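Local coordinates for protein fumarylacetoacetate hydrolase (Burkholderia xenovorans, PDB 5TI1) that probably hydrolyses fumarylacetoacetate to fumarate and acetoacetate, the last step of phenylalanine and tyrosine breakdown, with the help of a bound divalent metal ion, at residues D63-L68 with I135-A140; T229-G234 with A250-M255; L314-E319 with T352-L357; V328-Q333 with D415-A420; S339-T344 with L400-G405. One frame throughout, in Å; residues are numbered along the deposited sequence.

Contact 1. Residues D63-L68 with I135-A140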
# COMPACT_ATOMS: atom_id res chain seq x y z
N ASP B 63 33.13 -5.45 -8.70
CA ASP B 63 32.25 -6.33 -9.47
C ASP B 63 31.81 -7.56 -8.68
O ASP B 63 31.30 -8.52 -9.27
CB ASP B 63 32.92 -6.72 -10.80
CG ASP B 63 34.22 -7.50 -10.60
OD1 ASP B 63 34.51 -7.91 -9.46
OD2 ASP B 63 34.96 -7.69 -11.60
N SER B 64 31.99 -7.56 -7.36
CA SER B 64 31.70 -8.73 -6.54
C SER B 64 30.65 -8.39 -5.47
O SER B 64 30.08 -7.30 -5.45
CB SER B 64 32.99 -9.28 -5.93
OG SER B 64 33.82 -9.83 -6.93
N ILE B 65 30.41 -9.35 -4.59
CA ILE B 65 29.45 -9.22 -3.50
C ILE B 65 30.05 -9.87 -2.27
O ILE B 65 30.60 -10.98 -2.36
CB ILE B 65 28.10 -9.89 -3.82
CG1 ILE B 65 27.49 -9.35 -5.11
CG2 ILE B 65 27.13 -9.73 -2.67
CD1 ILE B 65 26.26 -10.15 -5.59
N VAL B 66 29.97 -9.20 -1.13
CA VAL B 66 30.36 -9.79 0.14
C VAL B 66 29.15 -10.50 0.74
O VAL B 66 28.08 -9.90 0.91
CB VAL B 66 30.92 -8.74 1.10
CG1 VAL B 66 31.27 -9.39 2.41
CG2 VAL B 66 32.14 -8.07 0.50
N ASP B 67 29.31 -11.78 1.05
CA ASP B 67 28.30 -12.57 1.74
C ASP B 67 28.39 -12.23 3.23
O ASP B 67 29.31 -12.68 3.91
CB ASP B 67 28.53 -14.05 1.49
CG ASP B 67 27.40 -14.93 2.01
OD1 ASP B 67 26.74 -14.57 3.00
OD2 ASP B 67 27.19 -16.01 1.41
N LEU B 68 27.45 -11.43 3.73
CA LEU B 68 27.56 -11.00 5.13
C LEU B 68 27.34 -12.16 6.08
O LEU B 68 28.01 -12.26 7.12
CB LEU B 68 26.58 -9.87 5.43
CG LEU B 68 26.70 -8.60 4.59
CD1 LEU B 68 26.00 -7.45 5.33
CD2 LEU B 68 28.16 -8.28 4.27
N ILE B 135 31.62 -13.23 -3.88
CA ILE B 135 30.99 -13.84 -5.04
C ILE B 135 30.93 -12.81 -6.16
O ILE B 135 30.67 -11.63 -5.90
CB ILE B 135 29.58 -14.36 -4.68
CG1 ILE B 135 29.68 -15.65 -3.86
CG2 ILE B 135 28.71 -14.57 -5.90
CD1 ILE B 135 29.43 -15.43 -2.37
N ARG B 136 31.19 -13.25 -7.39
CA ARG B 136 31.08 -12.36 -8.54
C ARG B 136 29.62 -12.00 -8.77
O ARG B 136 28.73 -12.85 -8.68
CB ARG B 136 31.66 -13.03 -9.79
CG ARG B 136 33.16 -13.31 -9.72
CD ARG B 136 34.00 -12.05 -9.92
NE ARG B 136 33.63 -11.33 -11.14
CZ ARG B 136 34.34 -11.31 -12.28
NH1 ARG B 136 35.49 -11.98 -12.38
NH2 ARG B 136 33.90 -10.60 -13.31
N GLN B 137 29.36 -10.72 -9.07
CA GLN B 137 28.00 -10.34 -9.43
C GLN B 137 27.54 -11.08 -10.68
O GLN B 137 26.34 -11.33 -10.86
CB GLN B 137 27.92 -8.83 -9.64
CG GLN B 137 28.13 -8.03 -8.35
CD GLN B 137 28.24 -6.54 -8.60
OE1 GLN B 137 27.67 -6.01 -9.56
NE2 GLN B 137 28.99 -5.85 -7.73
N ALA B 138 28.49 -11.45 -11.54
CA ALA B 138 28.24 -12.28 -12.72
C ALA B 138 27.71 -13.66 -12.37
O ALA B 138 27.19 -14.35 -13.26
CB ALA B 138 29.53 -12.42 -13.52
N ASP B 139 27.82 -14.09 -11.12
CA ASP B 139 27.31 -15.39 -10.71
C ASP B 139 26.08 -15.27 -9.82
O ASP B 139 25.58 -16.29 -9.33
CB ASP B 139 28.41 -16.18 -10.00
CG ASP B 139 29.53 -16.57 -10.94
OD1 ASP B 139 29.23 -17.00 -12.08
OD2 ASP B 139 30.71 -16.41 -10.56
N ALA B 140 25.57 -14.06 -9.63
CA ALA B 140 24.57 -13.80 -8.60
C ALA B 140 23.21 -13.49 -9.21
O ALA B 140 23.11 -13.00 -10.34
CB ALA B 140 25.01 -12.64 -7.71
O HOH W 1 30.99 -9.96 -11.84
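The carbonyl oxygen of D63 is gripped twice: Q137 N donates to D63 O at 2.9 Å, and water 1, which also accepts from R136 NE and A138 N, donates a hydrogen bond to it. This is the edge of the five-stranded antiparallel sheet in the N-terminal domain, where strand 134-136 pairs with strand 64-67. I65 and I135 form the hydrogen-bonded pair, with I135 N to I65 O sound at 165° and the return bond from I65 N weak and bent. Past the last strand residue the chain turns into a short 3-10 segment, and Q137 continues the pairing with both its backbone N and its side-chain amide. With CG anti to its carbonyl carbon (chi1 -67°) and the rest extended, the Q137 side chain crosses that of I65 at about a right angle; Q137 NE2 reaches S64 O at 2.9 Å, nearly in the amide plane. Q137 CG rests on I65 CG1 (3.6 Å), and beyond it I65 CD1 touches A140 CB. The D63 carboxylate stacks on the R136 guanidinium, planes 9° apart. Their salt bridge is one of charge alone, because D63 OD2, 3.5 Å from R136 NH2, sits above the guanidinium face with no N-H aimed at it.

Contact 2. Residues T229-G234 with A250-M255; sequences TGFVIG and AHIFGM
Two neighbouring strands of the mixed sheet in the C-terminal FAH domain, 223-233 and 252-263, meet here in antiparallel fashion at the end where a 3-10 segment leads into the second. Three backbone bonds join them: V232 N to G254 O (2.9 Å), F253 N to V232 O (2.8 Å) and, past the end of the first strand, G234 N to H251 O (2.6 Å). F231 and M255 form a non-hydrogen-bonded pair, and F231 CA and M255 CA each direct a C-H at a carbonyl opposite, G254 O and G230 O. On the face carrying these two side chains, F231 CG lies between its backbone N and carbonyl carbon (chi1 62°), which sets CD1 3.6 Å from I252 CD1; I252 CG2 also touches F231 CB. M353 of helix 353-362 covers F231 and I252. V232, on the other face, comes only loosely near F253 (CG1 to CD2); both pack on I290 of strand 284-292. T229 directly follows the magnesium ligand E228, and this antiparallel pair is part of the mixed sheet of the FAH domain, whose strands 223-233 and 252-263 carry the magnesium ligands E226, E228 and D260.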
# COMPACT_ATOMS: atom_id res chain seq x y z
N THR B 229 14.02 8.61 -7.69
CA THR B 229 14.67 7.83 -6.64
C THR B 229 13.62 7.39 -5.62
O THR B 229 12.57 8.01 -5.46
CB THR B 229 15.75 8.62 -5.92
OG1 THR B 229 15.12 9.66 -5.19
CG2 THR B 229 16.75 9.24 -6.93
N GLY B 230 13.92 6.31 -4.92
CA GLY B 230 13.09 5.93 -3.79
C GLY B 230 13.94 5.82 -2.55
O GLY B 230 15.02 5.22 -2.60
N PHE B 231 13.50 6.39 -1.44
CA PHE B 231 14.20 6.14 -0.19
C PHE B 231 13.42 5.14 0.66
O PHE B 231 12.20 5.00 0.53
CB PHE B 231 14.50 7.43 0.58
CG PHE B 231 13.30 8.23 1.02
CD1 PHE B 231 12.78 8.08 2.30
CD2 PHE B 231 12.76 9.21 0.21
CE1 PHE B 231 11.72 8.88 2.75
CE2 PHE B 231 11.70 10.01 0.65
CZ PHE B 231 11.18 9.84 1.92
N VAL B 232 14.15 4.42 1.50
CA VAL B 232 13.62 3.28 2.23
C VAL B 232 13.65 3.62 3.72
O VAL B 232 14.67 4.08 4.24
CB VAL B 232 14.43 2.01 1.91
CG1 VAL B 232 14.09 0.89 2.85
CG2 VAL B 232 14.20 1.58 0.44
N ILE B 233 12.51 3.41 4.40
CA ILE B 233 12.38 3.75 5.81
C ILE B 233 13.20 2.79 6.64
O ILE B 233 13.08 1.56 6.50
CB ILE B 233 10.90 3.72 6.24
CG1 ILE B 233 10.12 4.86 5.58
CG2 ILE B 233 10.78 3.88 7.77
CD1 ILE B 233 10.69 6.25 5.92
N GLY B 234 14.03 3.33 7.54
CA GLY B 234 14.83 2.52 8.43
C GLY B 234 14.29 2.47 9.85
O GLY B 234 14.57 1.54 10.61
N ALA B 250 16.79 10.89 10.08
CA ALA B 250 17.20 9.80 10.95
C ALA B 250 16.32 8.56 10.78
O ALA B 250 16.72 7.47 11.19
CB ALA B 250 17.19 10.25 12.41
N HIS B 251 15.13 8.71 10.20
CA HIS B 251 14.27 7.57 9.91
C HIS B 251 14.59 6.90 8.58
O HIS B 251 14.03 5.83 8.32
CB HIS B 251 12.80 8.01 9.92
CG HIS B 251 12.31 8.46 11.26
ND1 HIS B 251 11.33 7.79 11.96
CD2 HIS B 251 12.68 9.50 12.04
CE1 HIS B 251 11.10 8.42 13.10
NE2 HIS B 251 11.91 9.46 13.17
N ILE B 252 15.47 7.47 7.76
CA ILE B 252 15.73 6.98 6.40
C ILE B 252 16.96 6.09 6.40
O ILE B 252 18.02 6.47 6.93
CB ILE B 252 15.89 8.15 5.42
CG1 ILE B 252 14.65 9.04 5.43
CG2 ILE B 252 16.17 7.62 4.00
CD1 ILE B 252 14.71 10.19 4.45
N PHE B 253 16.84 4.91 5.79
CA PHE B 253 17.94 3.96 5.71
C PHE B 253 18.83 4.20 4.48
O PHE B 253 20.06 4.24 4.60
CB PHE B 253 17.38 2.53 5.69
CG PHE B 253 18.42 1.47 5.43
CD1 PHE B 253 19.45 1.25 6.34
CD2 PHE B 253 18.35 0.68 4.28
CE1 PHE B 253 20.41 0.27 6.11
CE2 PHE B 253 19.30 -0.31 4.03
CZ PHE B 253 20.33 -0.51 4.95
N GLY B 254 18.23 4.33 3.31
CA GLY B 254 19.01 4.47 2.11
C GLY B 254 18.13 4.76 0.91
O GLY B 254 16.94 5.05 1.06
N MET B 255 18.71 4.63 -0.28
CA MET B 255 18.05 5.03 -1.51
C MET B 255 18.28 3.99 -2.60
O MET B 255 19.29 3.29 -2.60
CB MET B 255 18.56 6.39 -1.98
CG MET B 255 17.70 7.06 -3.03
SD MET B 255 18.41 8.65 -3.49
CE MET B 255 18.32 9.54 -1.93

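Contact 3. Residues L314-E319 with T352-L357; sequences LRHDGE and TMAQQL
H316 reaches the start of helix 353-362 and lies flat against the amide of Q355, the ring and amide planes only 13° apart although the two side chains cross at about a right angle. Q355 NE2 lies over one face of the imidazole, with H316 CE1 3.8 Å away, while Q355 CG comes within 3.6 Å of H316 NE2. The ring edge is occupied too. T352 approaches from the opposite direction, and H316 NE2 and T352 OG1 share a hydrogen bond of 3.0 Å whose donor could be either; A354 CB adds an apolar touch near the ring plane, beside H316 CD2. What holds the amide flat against the ring is a set of bonds at both its ends. Q355 NE2 donates to L314 O at 2.8 Å, close to the axis of that carbonyl, and Q306 OE1 takes a further bond from the same nitrogen. Q355 OE1 in turn receives T352 N on a lone pair, in the carbonyl plane. As T352 OG1 also accepts from Q355 N (3.1 Å), the two residues make a capping box at the helix N terminus. The T352 hydroxyl sits for this between its own N and carbonyl carbon (chi1 66°). T352 OG1 therefore serves both the helix cap and the imidazole. H320 stacks on H316 within the loop leading to strand 321-331, and C245 of helix 245-248 touches H316, A354 and Q355, while Q356 touches F231 and L357 touches I233 of strand 223-233.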
# COMPACT_ATOMS: atom_id res chain seq x y z
N LEU B 314 7.10 22.32 7.78
CA LEU B 314 7.89 21.85 6.64
C LEU B 314 9.28 22.49 6.55
O LEU B 314 10.02 22.19 5.61
CB LEU B 314 7.13 22.11 5.33
CG LEU B 314 5.92 21.21 5.09
CD1 LEU B 314 5.01 21.82 4.03
CD2 LEU B 314 6.37 19.83 4.67
N ARG B 315 9.65 23.35 7.49
CA ARG B 315 10.90 24.09 7.40
C ARG B 315 12.05 23.29 7.99
O ARG B 315 11.88 22.56 8.97
CB ARG B 315 10.78 25.44 8.11
CG ARG B 315 9.69 26.33 7.55
CD ARG B 315 9.62 27.65 8.29
NE ARG B 315 8.38 28.36 7.98
CZ ARG B 315 7.93 29.42 8.63
NH1 ARG B 315 8.62 29.92 9.66
NH2 ARG B 315 6.79 29.99 8.27
N HIS B 316 13.24 23.42 7.39
CA HIS B 316 14.44 22.87 7.99
C HIS B 316 15.65 23.71 7.60
O HIS B 316 15.79 24.13 6.45
CB HIS B 316 14.68 21.39 7.61
CG HIS B 316 14.67 21.11 6.13
ND1 HIS B 316 14.89 22.07 5.17
CD2 HIS B 316 14.46 19.95 5.46
CE1 HIS B 316 14.82 21.52 3.97
NE2 HIS B 316 14.56 20.23 4.12
N ASP B 317 16.51 23.97 8.59
CA ASP B 317 17.79 24.62 8.38
C ASP B 317 18.80 23.65 7.78
O ASP B 317 18.64 22.42 7.83
CB ASP B 317 18.34 25.17 9.70
CG ASP B 317 17.41 26.16 10.36
OD1 ASP B 317 16.89 27.04 9.64
OD2 ASP B 317 17.20 26.06 11.58
N GLY B 318 19.86 24.22 7.23
CA GLY B 318 20.94 23.43 6.69
C GLY B 318 20.63 22.87 5.31
O GLY B 318 19.65 23.24 4.65
N GLU B 319 21.49 21.96 4.88
CA GLU B 319 21.44 21.40 3.54
C GLU B 319 20.80 20.01 3.57
O GLU B 319 21.17 19.16 4.39
CB GLU B 319 22.84 21.32 2.93
CG GLU B 319 23.51 22.66 2.75
CD GLU B 319 24.95 22.53 2.27
OE1 GLU B 319 25.45 21.39 2.19
OE2 GLU B 319 25.58 23.57 1.99
N THR B 352 12.52 18.20 -0.25
CA THR B 352 13.49 17.18 0.15
C THR B 352 12.79 15.94 0.70
O THR B 352 11.59 15.94 0.98
CB THR B 352 14.44 17.73 1.20
OG1 THR B 352 13.69 17.99 2.40
CG2 THR B 352 15.08 19.01 0.70
N MET B 353 13.59 14.88 0.88
CA MET B 353 13.10 13.68 1.56
C MET B 353 12.60 13.99 2.96
O MET B 353 11.56 13.47 3.38
CB MET B 353 14.22 12.64 1.61
CG MET B 353 14.60 12.06 0.26
SD MET B 353 15.99 10.91 0.40
CE MET B 353 17.35 12.05 0.69
N ALA B 354 13.34 14.82 3.70
CA ALA B 354 12.90 15.19 5.04
C ALA B 354 11.52 15.83 5.00
O ALA B 354 10.63 15.48 5.79
CB ALA B 354 13.93 16.14 5.68
N GLN B 355 11.32 16.76 4.07
CA GLN B 355 10.04 17.44 3.98
C GLN B 355 8.94 16.47 3.56
O GLN B 355 7.82 16.53 4.08
CB GLN B 355 10.15 18.61 3.01
CG GLN B 355 11.04 19.72 3.55
CD GLN B 355 11.25 20.83 2.55
OE1 GLN B 355 11.47 20.58 1.36
NE2 GLN B 355 11.19 22.08 3.03
N GLN B 356 9.26 15.56 2.64
CA GLN B 356 8.27 14.59 2.18
C GLN B 356 7.80 13.71 3.32
O GLN B 356 6.60 13.48 3.50
CB GLN B 356 8.85 13.76 1.04
CG GLN B 356 9.05 14.54 -0.26
CD GLN B 356 9.89 13.79 -1.27
OE1 GLN B 356 10.73 12.96 -0.91
NE2 GLN B 356 9.68 14.07 -2.55
N LEU B 357 8.74 13.19 4.12
CA LEU B 357 8.37 12.34 5.24
C LEU B 357 7.61 13.13 6.30
O LEU B 357 6.63 12.64 6.87
CB LEU B 357 9.62 11.71 5.85
CG LEU B 357 9.39 10.66 6.94
CD1 LEU B 357 8.55 9.49 6.39
CD2 LEU B 357 10.74 10.20 7.49

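Contact 4. Residues V328-Q333 with D415-A420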
# COMPACT_ATOMS: atom_id res chain seq x y z
N VAL B 328 19.26 7.97 -18.09
CA VAL B 328 18.36 6.96 -18.60
C VAL B 328 18.79 6.64 -20.02
O VAL B 328 19.10 7.55 -20.80
CB VAL B 328 16.88 7.41 -18.55
CG1 VAL B 328 15.96 6.36 -19.19
CG2 VAL B 328 16.45 7.71 -17.09
N THR B 329 18.86 5.36 -20.35
CA THR B 329 19.07 4.93 -21.72
C THR B 329 17.87 4.14 -22.20
O THR B 329 17.13 3.54 -21.40
CB THR B 329 20.37 4.11 -21.87
OG1 THR B 329 20.24 2.86 -21.19
CG2 THR B 329 21.57 4.89 -21.32
N LEU B 330 17.65 4.18 -23.51
CA LEU B 330 16.59 3.44 -24.17
C LEU B 330 17.23 2.64 -25.29
O LEU B 330 17.99 3.20 -26.09
CB LEU B 330 15.50 4.38 -24.71
CG LEU B 330 14.18 3.77 -25.22
CD1 LEU B 330 13.07 4.81 -25.16
CD2 LEU B 330 14.30 3.21 -26.64
N ARG B 331 16.96 1.35 -25.33
CA ARG B 331 17.52 0.52 -26.40
C ARG B 331 16.40 -0.19 -27.15
O ARG B 331 15.73 -1.06 -26.57
CB ARG B 331 18.53 -0.49 -25.86
CG ARG B 331 19.14 -1.33 -26.97
CD ARG B 331 20.42 -2.02 -26.54
NE ARG B 331 20.20 -2.91 -25.41
CZ ARG B 331 19.60 -4.09 -25.50
NH1 ARG B 331 19.15 -4.53 -26.67
NH2 ARG B 331 19.43 -4.84 -24.41
N PRO B 332 16.14 0.18 -28.40
CA PRO B 332 15.21 -0.58 -29.23
C PRO B 332 15.63 -2.04 -29.33
O PRO B 332 16.82 -2.36 -29.23
CB PRO B 332 15.30 0.10 -30.60
CG PRO B 332 15.81 1.50 -30.29
CD PRO B 332 16.70 1.36 -29.09
N GLN B 333 14.64 -2.90 -29.56
CA GLN B 333 14.89 -4.35 -29.60
C GLN B 333 15.93 -4.72 -30.65
O GLN B 333 16.72 -5.65 -30.43
CB GLN B 333 13.58 -5.10 -29.86
CG GLN B 333 13.70 -6.63 -29.96
CD GLN B 333 14.15 -7.30 -28.65
OE1 GLN B 333 14.66 -8.42 -28.67
NE2 GLN B 333 13.96 -6.62 -27.54
N ASP B 415 11.46 -2.28 -26.38
CA ASP B 415 12.40 -1.29 -25.84
C ASP B 415 12.82 -1.67 -24.42
O ASP B 415 11.98 -2.04 -23.59
CB ASP B 415 11.77 0.10 -25.78
CG ASP B 415 11.54 0.73 -27.14
OD1 ASP B 415 11.93 0.15 -28.18
OD2 ASP B 415 10.96 1.84 -27.14
N GLU B 416 14.11 -1.55 -24.14
CA GLU B 416 14.61 -1.71 -22.78
C GLU B 416 14.98 -0.34 -22.22
O GLU B 416 15.72 0.42 -22.86
CB GLU B 416 15.83 -2.65 -22.73
CG GLU B 416 16.39 -2.84 -21.31
CD GLU B 416 17.54 -3.86 -21.24
OE1 GLU B 416 18.55 -3.69 -21.97
OE2 GLU B 416 17.43 -4.81 -20.44
N LEU B 417 14.44 -0.01 -21.05
CA LEU B 417 14.67 1.28 -20.41
C LEU B 417 15.55 1.05 -19.19
O LEU B 417 15.21 0.23 -18.33
CB LEU B 417 13.35 1.93 -20.01
CG LEU B 417 12.61 2.73 -21.10
CD1 LEU B 417 13.36 4.01 -21.42
CD2 LEU B 417 12.34 1.92 -22.38
N THR B 418 16.68 1.76 -19.12
CA THR B 418 17.65 1.55 -18.05
C THR B 418 17.95 2.86 -17.34
O THR B 418 18.51 3.79 -17.94
CB THR B 418 18.95 0.94 -18.59
OG1 THR B 418 18.65 -0.27 -19.31
CG2 THR B 418 19.87 0.60 -17.43
N LEU B 419 17.62 2.92 -16.06
CA LEU B 419 18.03 4.02 -15.18
C LEU B 419 19.37 3.71 -14.54
O LEU B 419 19.62 2.57 -14.13
CB LEU B 419 16.99 4.25 -14.07
CG LEU B 419 15.75 5.11 -14.28
CD1 LEU B 419 14.92 4.58 -15.39
CD2 LEU B 419 14.93 5.18 -12.98
N ALA B 420 20.23 4.73 -14.44
CA ALA B 420 21.52 4.58 -13.79
C ALA B 420 21.82 5.84 -13.00
O ALA B 420 21.32 6.92 -13.31
CB ALA B 420 22.64 4.33 -14.81
O HOH W 2 18.37 0.74 -21.94
O HOH W 3 11.79 -2.09 -29.49
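The R331 guanidinium and the E416 carboxylate stand almost perpendicular, their planes 89° apart, with OE1 set obliquely to the guanidinium. Their salt bridge is short, R331 NH2 to E416 OE1 2.8 Å, but its hydrogen bond is weak, bent to 126° at the hydrogen. Both side chains leave with CG anti to N (chi1 -178° for R331) and run side by side; a bend at chi3 of R331 then swings its tip toward the glutamate. Next along this face come T329 and T418, where T329 OG1 lies 3.5 Å from T418 CB. Water 2 links the two hydroxyls and donates to E416 O. The backbones form a regular antiparallel pair, strand 321-331 with strand 416-424 in the C-terminal FAH domain, T329 and T418 exchanging two bonds of 2.9 Å. R331 and E416 exchange a second pair, R331 N to E416 O 2.9 Å and E416 N to R331 O 3.0 Å. The opposite face is apolar: L330 CD1 meets L417 CD1 at 3.8 Å and V328 CG2 meets L419 CD1 at 3.9 Å, with I225 and L227 of strand 223-233 packed against this layer. Past the last paired residues, D415 OD2 bridges to R408 and touches L330 CD2, while water 3 donates to D415 OD1 and accepts from Q333 N.

Contact 5. Residues S339-T344 with L400-G405; sequences STITRT and LELREG
The side chain of S339, first residue of strand 339-345, points toward a type I beta turn, L402 to G405, that follows the short strand 400-401. Its CB comes first against the turn, 3.5 Å from R403 N and close also to R403 CB and L402 CB. One bond further out, S339 OG accepts from E404 N at 2.9 Å, the N-H pointing at it within about 20° of straight (159°). OG is anti to the serine's own carbonyl carbon (chi1 -56°), a setting that aims it past R403 and at the next amide of the turn. The same oxygen has the aliphatic start of E404 around it, E404 CB and CG each 3.3 Å away. The neighbouring amide, R403 N, lies at a poor angle to the hydroxyl and donates instead to water 4, which in turn donates to T340 O. One direct bond and one water bridge thus attach the middle of the turn to the strand, and the turn itself is closed by G405 N to L402 O.

Further along the strand the contact becomes apolar. I341 CB meets L400 CD2 at 3.6 Å, the two side chains crossing at about a right angle, whereas I341 and L402 run side by side. L389 of helix 389-392 touches both I341 and L400, and P332, just past strand 321-331, touches L402. L402 CD2 fits against two residues of the strand, lying 3.8 Å from I341 CG2 and 4.0 Å from S339 CB.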
# COMPACT_ATOMS: atom_id res chain seq x y z
N SER B 339 20.81 4.10 -26.31
CA SER B 339 21.00 5.53 -26.52
C SER B 339 20.54 6.28 -25.28
O SER B 339 19.45 6.02 -24.75
CB SER B 339 20.22 6.01 -27.75
OG SER B 339 20.60 5.27 -28.90
N THR B 340 21.37 7.20 -24.79
CA THR B 340 20.97 7.99 -23.63
C THR B 340 19.89 8.99 -24.04
O THR B 340 20.00 9.65 -25.07
CB THR B 340 22.17 8.71 -23.02
OG1 THR B 340 23.15 7.75 -22.61
CG2 THR B 340 21.74 9.52 -21.81
N ILE B 341 18.82 9.07 -23.25
CA ILE B 341 17.71 9.96 -23.58
C ILE B 341 17.56 11.10 -22.58
O ILE B 341 16.86 12.08 -22.89
CB ILE B 341 16.39 9.18 -23.70
CG1 ILE B 341 16.02 8.52 -22.36
CG2 ILE B 341 16.48 8.19 -24.87
CD1 ILE B 341 14.56 8.11 -22.26
N THR B 342 18.16 11.00 -21.39
CA THR B 342 18.18 12.14 -20.49
C THR B 342 19.33 12.00 -19.51
O THR B 342 19.80 10.89 -19.25
CB THR B 342 16.84 12.30 -19.76
OG1 THR B 342 16.80 13.56 -19.09
CG2 THR B 342 16.61 11.16 -18.77
N ARG B 343 19.80 13.14 -19.00
CA ARG B 343 20.79 13.21 -17.93
C ARG B 343 20.36 14.32 -16.99
O ARG B 343 20.18 15.46 -17.44
CB ARG B 343 22.20 13.49 -18.47
CG ARG B 343 22.74 12.48 -19.49
CD ARG B 343 24.03 13.01 -20.15
NE ARG B 343 24.66 12.02 -21.02
CZ ARG B 343 24.29 11.77 -22.27
NH1 ARG B 343 23.29 12.44 -22.82
NH2 ARG B 343 24.92 10.83 -22.98
N THR B 344 20.18 14.02 -15.71
CA THR B 344 19.76 15.05 -14.76
C THR B 344 20.41 14.78 -13.41
O THR B 344 21.41 14.06 -13.32
CB THR B 344 18.22 15.12 -14.68
OG1 THR B 344 17.84 16.25 -13.89
CG2 THR B 344 17.66 13.86 -14.04
N LEU B 400 11.92 12.19 -29.89
CA LEU B 400 13.33 12.09 -29.56
C LEU B 400 14.08 11.29 -30.63
O LEU B 400 13.65 10.19 -31.01
CB LEU B 400 13.46 11.42 -28.19
CG LEU B 400 14.61 11.70 -27.23
CD1 LEU B 400 14.83 13.20 -27.02
CD2 LEU B 400 14.29 11.01 -25.92
N GLU B 401 15.19 11.84 -31.13
CA GLU B 401 16.03 11.14 -32.09
C GLU B 401 17.11 10.37 -31.33
O GLU B 401 17.94 10.98 -30.64
CB GLU B 401 16.66 12.13 -33.08
N LEU B 402 17.08 9.04 -31.44
CA LEU B 402 17.97 8.20 -30.65
C LEU B 402 19.37 8.22 -31.24
O LEU B 402 19.55 8.10 -32.45
CB LEU B 402 17.45 6.76 -30.60
CG LEU B 402 16.16 6.47 -29.83
CD1 LEU B 402 15.75 5.01 -29.99
CD2 LEU B 402 16.30 6.82 -28.36
N ARG B 403 20.37 8.36 -30.36
CA ARG B 403 21.76 8.49 -30.78
C ARG B 403 22.20 7.35 -31.70
O ARG B 403 22.91 7.58 -32.68
CB ARG B 403 22.66 8.57 -29.55
CG ARG B 403 24.11 8.17 -29.76
CD ARG B 403 24.95 9.27 -30.37
NE ARG B 403 26.37 9.03 -30.12
CZ ARG B 403 27.35 9.88 -30.41
NH1 ARG B 403 27.07 11.05 -30.96
NH2 ARG B 403 28.60 9.55 -30.13
N GLU B 404 21.78 6.12 -31.40
CA GLU B 404 22.14 4.98 -32.23
C GLU B 404 21.19 4.75 -33.40
O GLU B 404 21.42 3.84 -34.20
CB GLU B 404 22.21 3.71 -31.38
CG GLU B 404 23.24 3.80 -30.26
CD GLU B 404 24.63 4.05 -30.79
OE1 GLU B 404 25.03 3.36 -31.75
OE2 GLU B 404 25.33 4.94 -30.25
N GLY B 405 20.14 5.56 -33.53
CA GLY B 405 19.20 5.40 -34.63
C GLY B 405 17.77 5.18 -34.17
O GLY B 405 17.53 4.48 -33.17
O HOH W 4 19.70 9.64 -27.78

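From the N terminus, contact 1 closes first, bringing strand 134-136 back to 64-67 across a stretch about half of it helical and completing one edge of the N-terminal sheet. The rest lie in the C-terminal FAH domain. Contact 2 closes a short loop between consecutive strands of the seven-stranded mixed sheet, and contact 3 joins helix 353-362 to the 314-319 loop; the two touch through the first turn of that helix. Contact 4 encloses contact 5 along the chain, and both cross contact 3. Strands 321-331 and 339-345, neighbours in one sheet, join contacts 4 and 5 through probable backbone hydrogen bonds, linking strand 416-424 to the 400-405 segment.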